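Long-range contact in putative alpha-L-fucosidase (Bacteroides thetaiotaomicron VPI-5482, PDB 3GZA), which probably hydrolyses alpha-L-fucosidic linkages, as a putative exported member of glycoside hydrolase family 29: residues A20-H31 / C73-T84. Residues are numbered along the deposited sequence; the frame is centred on the assembly and turned at random.
Sequences AEMGAVFHYDLH and CKFAVLTATHET. With NA (sodium ion), chain G; EDO (1,2-ethanediol), chain D.
Asp29 OD1 is gripped twice: Thr84 OG1 donates to its syn lone pair at 2.7 Å, and Leu30 N reaches the anti side of the same oxygen, 25° out of the carboxylate plane. With CG anti to the backbone N (chi1 -160°), the carboxylate is carried across to 73-84, where OD2 takes a weak bond from Thr84 N and one proton from each of two waters. One of these waters also accepts from His82 N; the other lies in the ring planes of both His31 and His82, 2.8 Å from His31 NE2 and equally far from His82 ND1. The carbonyl of His31 binds a sodium ion, whose site Asp34 and Ile36 help complete. Nearby, His27 and His82 form an offset edge-to-face pair, the edge of His27 toward the face of His82, planes at 79°, while Thr79 CG2 makes a CH-pi contact over one face of His27, displaced toward the rim. His27 NE2 is hydrogen-bonded, 2.7 Å, to O1 of a 1,2-ethanediol probably from the crystallisation liquor. At the end of strand 75-79 the hydroxyl of Thr79 accepts from Tyr28 N. Before these loops in the chain, strands 22-26 and 75-79 run parallel, neighbours in the TIM-type barrel; Phe26 N to Val77 O, 2.8 Å, is one of their bonds. Val25 and Val77 share one face, Phe26, Ala76 and Leu78 the other, where helix 110-121 packs on Ala76 and Leu78. Gly23 CA makes a CH-pi contact with Phe75, 3.5 Å from the ring centroid and over its face, and Ala20 CB touches the ring edge. The buried carboxylate thus ties 27-31 to 82-84, directly through Thr84 and through two waters, one linking it to His31 and His82.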
ATOM      1  N   ALA A  20      22.045   9.725 -29.286  1.00 23.70           N
ATOM      2  CA  ALA A  20      21.150  10.699 -28.659  1.00 23.71           C
ATOM      3  C   ALA A  20      21.884  11.911 -28.180  1.00 24.74           C
ATOM      4  O   ALA A  20      21.365  13.024 -28.323  1.00 25.13           O
ATOM      5  CB  ALA A  20      20.374  10.051 -27.497  1.00 24.39           C
ATOM      6  N   GLU A  21      23.057  11.708 -27.560  1.00 24.37           N
ATOM      7  CA  GLU A  21      23.890  12.778 -26.967  1.00 24.17           C
ATOM      8  C   GLU A  21      23.332  13.445 -25.740  1.00 24.66           C
ATOM      9  O   GLU A  21      24.067  13.745 -24.825  1.00 24.27           O
ATOM     10  CB  GLU A  21      24.336  13.813 -28.003  1.00 24.36           C
ATOM     11  CG  GLU A  21      25.154  13.217 -29.159  1.00 25.07           C
ATOM     12  CD  GLU A  21      25.580  14.177 -30.228  1.00 28.87           C
ATOM     13  OE1 GLU A  21      25.287  15.361 -30.145  1.00 29.74           O
ATOM     14  OE2 GLU A  21      26.147  13.719 -31.232  1.00 28.81           O
HETATM   15  N   MSE A  22      22.032  13.724 -25.738  1.00 23.83           N
HETATM   16  CA  MSE A  22      21.407  14.378 -24.615  1.00 24.22           C
HETATM   17  C   MSE A  22      20.033  13.803 -24.372  1.00 24.86           C
HETATM   18  O   MSE A  22      19.324  13.424 -25.330  1.00 25.07           O
HETATM   19  CB  MSE A  22      21.216  15.831 -24.910  1.00 25.20           C
HETATM   20  CG  MSE A  22      22.428  16.638 -24.977  1.00 24.74           C
HETATM   21 SE   MSE A  22      21.993  18.525 -25.341  0.75 29.11          SE
HETATM   22  CE  MSE A  22      21.037  18.811 -23.668  1.00 28.51           C
ATOM     23  N   GLY A  23      19.676  13.766 -23.105  1.00 25.18           N
ATOM     24  CA  GLY A  23      18.345  13.357 -22.672  1.00 24.48           C
ATOM     25  C   GLY A  23      17.955  14.053 -21.389  1.00 25.04           C
ATOM     26  O   GLY A  23      18.756  14.783 -20.819  1.00 25.46           O
ATOM     27  N   ALA A  24      16.728  13.801 -20.936  1.00 25.66           N
ATOM     28  CA  ALA A  24      16.233  14.377 -19.703  1.00 24.74           C
ATOM     29  C   ALA A  24      15.622  13.315 -18.805  1.00 24.90           C
ATOM     30  O   ALA A  24      15.019  12.342 -19.280  1.00 26.25           O
ATOM     31  CB  ALA A  24      15.164  15.445 -19.997  1.00 26.48           C
ATOM     32  N   VAL A  25      15.761  13.508 -17.504  1.00 25.15           N
ATOM     33  CA  VAL A  25      15.068  12.680 -16.501  1.00 25.54           C
ATOM     34  C   VAL A  25      14.159  13.673 -15.687  1.00 26.33           C
ATOM     35  O   VAL A  25      14.565  14.770 -15.277  1.00 25.58           O
ATOM     36  CB  VAL A  25      15.995  11.848 -15.590  1.00 26.26           C
ATOM     37  CG1 VAL A  25      16.913  12.756 -14.756  1.00 25.17           C
ATOM     38  CG2 VAL A  25      15.149  10.881 -14.719  1.00 26.63           C
ATOM     39  N   PHE A  26      12.904  13.282 -15.491  1.00 26.42           N
ATOM     40  CA  PHE A  26      11.913  14.029 -14.768  1.00 24.47           C
ATOM     41  C   PHE A  26      11.610  13.295 -13.473  1.00 25.30           C
ATOM     42  O   PHE A  26      11.128  12.158 -13.543  1.00 25.29           O
ATOM     43  CB  PHE A  26      10.601  14.156 -15.580  1.00 24.95           C
ATOM     44  CG  PHE A  26      10.735  14.926 -16.870  1.00 23.98           C
ATOM     45  CD1 PHE A  26      11.223  14.294 -18.018  1.00 24.56           C
ATOM     46  CD2 PHE A  26      10.464  16.271 -16.911  1.00 25.06           C
ATOM     47  CE1 PHE A  26      11.363  15.049 -19.202  1.00 25.18           C
ATOM     48  CE2 PHE A  26      10.568  16.966 -18.074  1.00 25.37           C
ATOM     49  CZ  PHE A  26      11.038  16.346 -19.227  1.00 25.77           C
ATOM     50  N   HIS A  27      11.974  13.890 -12.340  1.00 24.99           N
ATOM     51  CA  HIS A  27      11.673  13.357 -11.022  1.00 25.98           C
ATOM     52  C   HIS A  27      10.356  13.942 -10.512  1.00 26.30           C
ATOM     53  O   HIS A  27      10.161  15.159 -10.546  1.00 25.72           O
ATOM     54  CB  HIS A  27      12.791  13.662 -10.025  1.00 25.26           C
ATOM     55  CG  HIS A  27      14.032  12.848 -10.223  1.00 27.78           C
ATOM     56  ND1 HIS A  27      14.939  13.070 -11.246  1.00 26.05           N
ATOM     57  CD2 HIS A  27      14.511  11.811  -9.516  1.00 26.90           C
ATOM     58  CE1 HIS A  27      15.923  12.188 -11.144  1.00 28.65           C
ATOM     59  NE2 HIS A  27      15.689  11.416 -10.096  1.00 27.36           N
ATOM     60  N   TYR A  28       9.443  13.082 -10.049  1.00 25.71           N
ATOM     61  CA  TYR A  28       8.158  13.507  -9.551  1.00 25.20           C
ATOM     62  C   TYR A  28       7.694  12.450  -8.552  1.00 26.67           C
ATOM     63  O   TYR A  28       7.765  11.255  -8.857  1.00 26.17           O
ATOM     64  CB  TYR A  28       7.209  13.642 -10.736  1.00 25.51           C
ATOM     65  CG  TYR A  28       6.109  14.676 -10.659  1.00 27.20           C
ATOM     66  CD1 TYR A  28       6.423  15.963 -10.306  1.00 26.19           C
ATOM     67  CD2 TYR A  28       4.822  14.364 -11.026  1.00 26.16           C
ATOM     68  CE1 TYR A  28       5.459  16.945 -10.317  1.00 25.54           C
ATOM     69  CE2 TYR A  28       3.844  15.327 -11.023  1.00 25.80           C
ATOM     70  CZ  TYR A  28       4.187  16.606 -10.716  1.00 27.33           C
ATOM     71  OH  TYR A  28       3.259  17.615 -10.757  1.00 26.82           O
ATOM     72  N   ASP A  29       7.327  12.870  -7.372  1.00 25.02           N
ATOM     73  CA  ASP A  29       6.836  11.992  -6.329  1.00 25.33           C
ATOM     74  C   ASP A  29       6.008  12.844  -5.384  1.00 26.15           C
ATOM     75  O   ASP A  29       5.910  14.061  -5.553  1.00 26.72           O
ATOM     76  CB  ASP A  29       8.029  11.269  -5.659  1.00 25.75           C
ATOM     77  CG  ASP A  29       7.651   9.992  -4.893  1.00 26.20           C
ATOM     78  OD1 ASP A  29       6.441   9.802  -4.517  1.00 25.02           O
ATOM     79  OD2 ASP A  29       8.596   9.191  -4.649  1.00 26.38           O
ATOM     80  N   LEU A  30       5.409  12.203  -4.364  1.00 25.47           N
ATOM     81  CA  LEU A  30       4.415  12.904  -3.528  1.00 25.67           C
ATOM     82  C   LEU A  30       4.907  14.150  -2.816  1.00 24.02           C
ATOM     83  O   LEU A  30       4.150  15.117  -2.630  1.00 24.33           O
ATOM     84  CB  LEU A  30       3.851  11.909  -2.500  1.00 25.60           C
ATOM     85  CG  LEU A  30       3.133  10.683  -3.069  1.00 25.53           C
ATOM     86  CD1 LEU A  30       2.923   9.635  -1.945  1.00 26.78           C
ATOM     87  CD2 LEU A  30       1.794  11.061  -3.768  1.00 27.27           C
ATOM     88  N   HIS A  31       6.147  14.148  -2.373  1.00 24.81           N
ATOM     89  CA  HIS A  31       6.711  15.230  -1.597  1.00 24.53           C
ATOM     90  C   HIS A  31       6.918  16.503  -2.415  1.00 25.00           C
ATOM     91  O   HIS A  31       7.179  17.551  -1.821  1.00 24.84           O
ATOM     92  CB  HIS A  31       8.033  14.812  -0.929  1.00 24.61           C
ATOM     93  CG  HIS A  31       9.039  14.259  -1.873  1.00 25.02           C
ATOM     94  ND1 HIS A  31       9.795  15.055  -2.725  1.00 26.38           N
ATOM     95  CD2 HIS A  31       9.359  12.977  -2.175  1.00 25.54           C
ATOM     96  CE1 HIS A  31      10.572  14.277  -3.451  1.00 26.89           C
ATOM     97  NE2 HIS A  31      10.329  13.015  -3.142  1.00 26.49           N
ATOM     98  N   CYS A  73      17.409  17.481 -26.152  1.00 25.61           N
ATOM     99  CA  CYS A  73      17.162  16.127 -25.622  1.00 25.72           C
ATOM    100  C   CYS A  73      16.468  15.249 -26.657  1.00 25.24           C
ATOM    101  O   CYS A  73      15.535  15.701 -27.350  1.00 26.42           O
ATOM    102  CB  CYS A  73      16.279  16.202 -24.369  1.00 26.05           C
ATOM    103  SG  CYS A  73      17.108  17.154 -23.077  1.00 26.63           S
ATOM    104  N   LYS A  74      16.978  14.018 -26.792  1.00 24.84           N
ATOM    105  CA  LYS A  74      16.463  13.040 -27.746  1.00 24.74           C
ATOM    106  C   LYS A  74      15.690  11.917 -27.060  1.00 24.73           C
ATOM    107  O   LYS A  74      15.059  11.083 -27.737  1.00 26.42           O
ATOM    108  CB  LYS A  74      17.574  12.494 -28.665  1.00 24.15           C
ATOM    109  CG  LYS A  74      18.255  13.571 -29.479  1.00 27.46           C
ATOM    110  CD  LYS A  74      17.290  14.271 -30.419  1.00 32.51           C
ATOM    111  CE  LYS A  74      18.006  15.328 -31.263  1.00 38.04           C
ATOM    112  NZ  LYS A  74      19.058  14.732 -32.082  1.00 40.82           N
ATOM    113  N   PHE A  75      15.869  11.814 -25.745  1.00 25.09           N
ATOM    114  CA  PHE A  75      15.150  10.826 -24.946  1.00 25.45           C
ATOM    115  C   PHE A  75      14.719  11.495 -23.673  1.00 25.67           C
ATOM    116  O   PHE A  75      15.293  12.531 -23.271  1.00 25.78           O
ATOM    117  CB  PHE A  75      15.965   9.561 -24.669  1.00 25.44           C
ATOM    118  CG  PHE A  75      17.184   9.792 -23.857  1.00 24.14           C
ATOM    119  CD1 PHE A  75      18.404   9.984 -24.495  1.00 26.11           C
ATOM    120  CD2 PHE A  75      17.183   9.653 -22.494  1.00 26.54           C
ATOM    121  CE1 PHE A  75      19.554  10.156 -23.775  1.00 26.61           C
ATOM    122  CE2 PHE A  75      18.324   9.815 -21.762  1.00 28.32           C
ATOM    123  CZ  PHE A  75      19.543  10.031 -22.418  1.00 25.82           C
ATOM    124  N   ALA A  76      13.690  10.946 -23.032  1.00 25.54           N
ATOM    125  CA  ALA A  76      13.150  11.548 -21.783  1.00 25.06           C
ATOM    126  C   ALA A  76      12.675  10.372 -20.919  1.00 26.16           C
ATOM    127  O   ALA A  76      12.062   9.444 -21.415  1.00 26.51           O
ATOM    128  CB  ALA A  76      11.993  12.545 -22.068  1.00 25.65           C
ATOM    129  N   VAL A  77      12.996  10.461 -19.644  1.00 24.40           N
ATOM    130  CA  VAL A  77      12.734   9.414 -18.654  1.00 25.38           C
ATOM    131  C   VAL A  77      11.931   9.984 -17.506  1.00 26.21           C
ATOM    132  O   VAL A  77      12.197  11.084 -17.041  1.00 25.62           O
ATOM    133  CB  VAL A  77      14.097   8.868 -18.143  1.00 25.02           C
ATOM    134  CG1 VAL A  77      13.940   7.734 -17.110  1.00 26.96           C
ATOM    135  CG2 VAL A  77      14.998   8.409 -19.317  1.00 28.62           C
ATOM    136  N   LEU A  78      10.960   9.213 -17.008  1.00 25.94           N
ATOM    137  CA  LEU A  78      10.151   9.586 -15.864  1.00 25.83           C
ATOM    138  C   LEU A  78      10.282   8.609 -14.725  1.00 27.07           C
ATOM    139  O   LEU A  78      10.333   7.416 -14.949  1.00 25.30           O
ATOM    140  CB  LEU A  78       8.658   9.591 -16.281  1.00 26.93           C
ATOM    141  CG  LEU A  78       7.637   9.842 -15.175  1.00 26.19           C
ATOM    142  CD1 LEU A  78       7.820  11.218 -14.475  1.00 27.30           C
ATOM    143  CD2 LEU A  78       6.149   9.685 -15.666  1.00 26.26           C
ATOM    144  N   THR A  79      10.401   9.130 -13.504  1.00 25.67           N
ATOM    145  CA  THR A  79      10.408   8.311 -12.310  1.00 25.90           C
ATOM    146  C   THR A  79       9.014   7.737 -12.065  1.00 27.03           C
ATOM    147  O   THR A  79       8.121   8.426 -11.539  1.00 27.64           O
ATOM    148  CB  THR A  79      10.853   9.095 -11.073  1.00 26.59           C
ATOM    149  OG1 THR A  79       9.960  10.191 -10.883  1.00 26.41           O
ATOM    150  CG2 THR A  79      12.276   9.636 -11.207  1.00 26.80           C
ATOM    151  N   ALA A  80       8.797   6.489 -12.444  1.00 25.81           N
ATOM    152  CA  ALA A  80       7.560   5.806 -12.147  1.00 26.20           C
ATOM    153  C   ALA A  80       7.380   5.596 -10.658  1.00 26.29           C
ATOM    154  O   ALA A  80       6.260   5.669 -10.151  1.00 26.01           O
ATOM    155  CB  ALA A  80       7.497   4.473 -12.880  1.00 26.15           C
ATOM    156  N   THR A  81       8.469   5.249  -9.997  1.00 25.88           N
ATOM    157  CA  THR A  81       8.583   5.261  -8.519  1.00 26.69           C
ATOM    158  C   THR A  81       9.961   5.857  -8.182  1.00 26.53           C
ATOM    159  O   THR A  81      10.849   5.968  -9.054  1.00 26.10           O
ATOM    160  CB  THR A  81       8.574   3.911  -7.836  1.00 26.71           C
ATOM    161  OG1 THR A  81       9.726   3.126  -8.273  1.00 26.91           O
ATOM    162  CG2 THR A  81       7.265   3.134  -8.126  1.00 26.26           C
ATOM    163  N   HIS A  82      10.120   6.243  -6.916  1.00 25.24           N
ATOM    164  CA  HIS A  82      11.348   6.812  -6.442  1.00 24.96           C
ATOM    165  C   HIS A  82      11.610   6.263  -5.047  1.00 25.07           C
ATOM    166  O   HIS A  82      12.107   5.140  -4.936  1.00 27.36           O
ATOM    167  CB  HIS A  82      11.407   8.330  -6.619  1.00 25.61           C
ATOM    168  CG  HIS A  82      12.736   8.906  -6.306  1.00 26.07           C
ATOM    169  ND1 HIS A  82      12.999   9.536  -5.123  1.00 26.97           N
ATOM    170  CD2 HIS A  82      13.893   8.921  -7.010  1.00 25.17           C
ATOM    171  CE1 HIS A  82      14.260   9.930  -5.101  1.00 27.42           C
ATOM    172  NE2 HIS A  82      14.843   9.546  -6.232  1.00 26.13           N
ATOM    173  N   GLU A  83      11.287   7.006  -3.975  1.00 24.87           N
ATOM    174  CA  GLU A  83      11.544   6.575  -2.623  1.00 24.72           C
ATOM    175  C   GLU A  83      10.318   6.387  -1.745  1.00 24.15           C
ATOM    176  O   GLU A  83      10.394   5.667  -0.770  1.00 24.12           O
ATOM    177  CB  GLU A  83      12.446   7.595  -1.912  1.00 25.34           C
ATOM    178  CG  GLU A  83      13.881   7.667  -2.479  1.00 25.54           C
ATOM    179  CD  GLU A  83      14.630   8.921  -2.060  1.00 27.38           C
ATOM    180  OE1 GLU A  83      13.986   9.926  -1.637  1.00 26.22           O
ATOM    181  OE2 GLU A  83      15.851   8.939  -2.236  1.00 24.96           O
ATOM    182  N   THR A  84       9.187   7.005  -2.064  1.00 24.71           N
ATOM    183  CA  THR A  84       8.024   6.902  -1.163  1.00 24.45           C
ATOM    184  C   THR A  84       7.308   5.573  -1.308  1.00 25.34           C
ATOM    185  O   THR A  84       6.549   5.190  -0.438  1.00 25.13           O
ATOM    186  CB  THR A  84       6.991   8.008  -1.386  1.00 24.32           C
ATOM    187  OG1 THR A  84       6.332   7.815  -2.652  1.00 25.22           O
ATOM    188  CG2 THR A  84       7.624   9.425  -1.283  1.00 26.27           C
TER
HETATM  189 NA    NA G 471       8.853  19.116  -1.180  1.00 12.96          NA
HETATM  190  C1  EDO D 463      18.800  11.051  -9.289  1.00 25.66           C
HETATM  191  O1  EDO D 463      17.827  10.011  -9.146  1.00 18.41           O
HETATM  192  C2  EDO D 463      19.607  10.664 -10.487  1.00 25.04           C
HETATM  193  O2  EDO D 463      20.426   9.572 -10.121  1.00 26.73           O
HETATM  194  O   HOH W   1      21.592  14.676 -30.508  1.00 21.52           O
HETATM  195  O   HOH W   2       7.855   6.508  -5.167  1.00 10.76           O
HETATM  196  O   HOH W   3      10.850  10.305  -3.583  1.00 12.46           O
HETATM  197  O   HOH W   4      10.243  17.958  -2.849  1.00 14.31           O
HETATM  198  O   HOH W   5       9.780  17.659   0.719  1.00 15.53           O
HETATM  199  O   HOH W   6       8.400  20.514  -3.077  1.00 15.75           O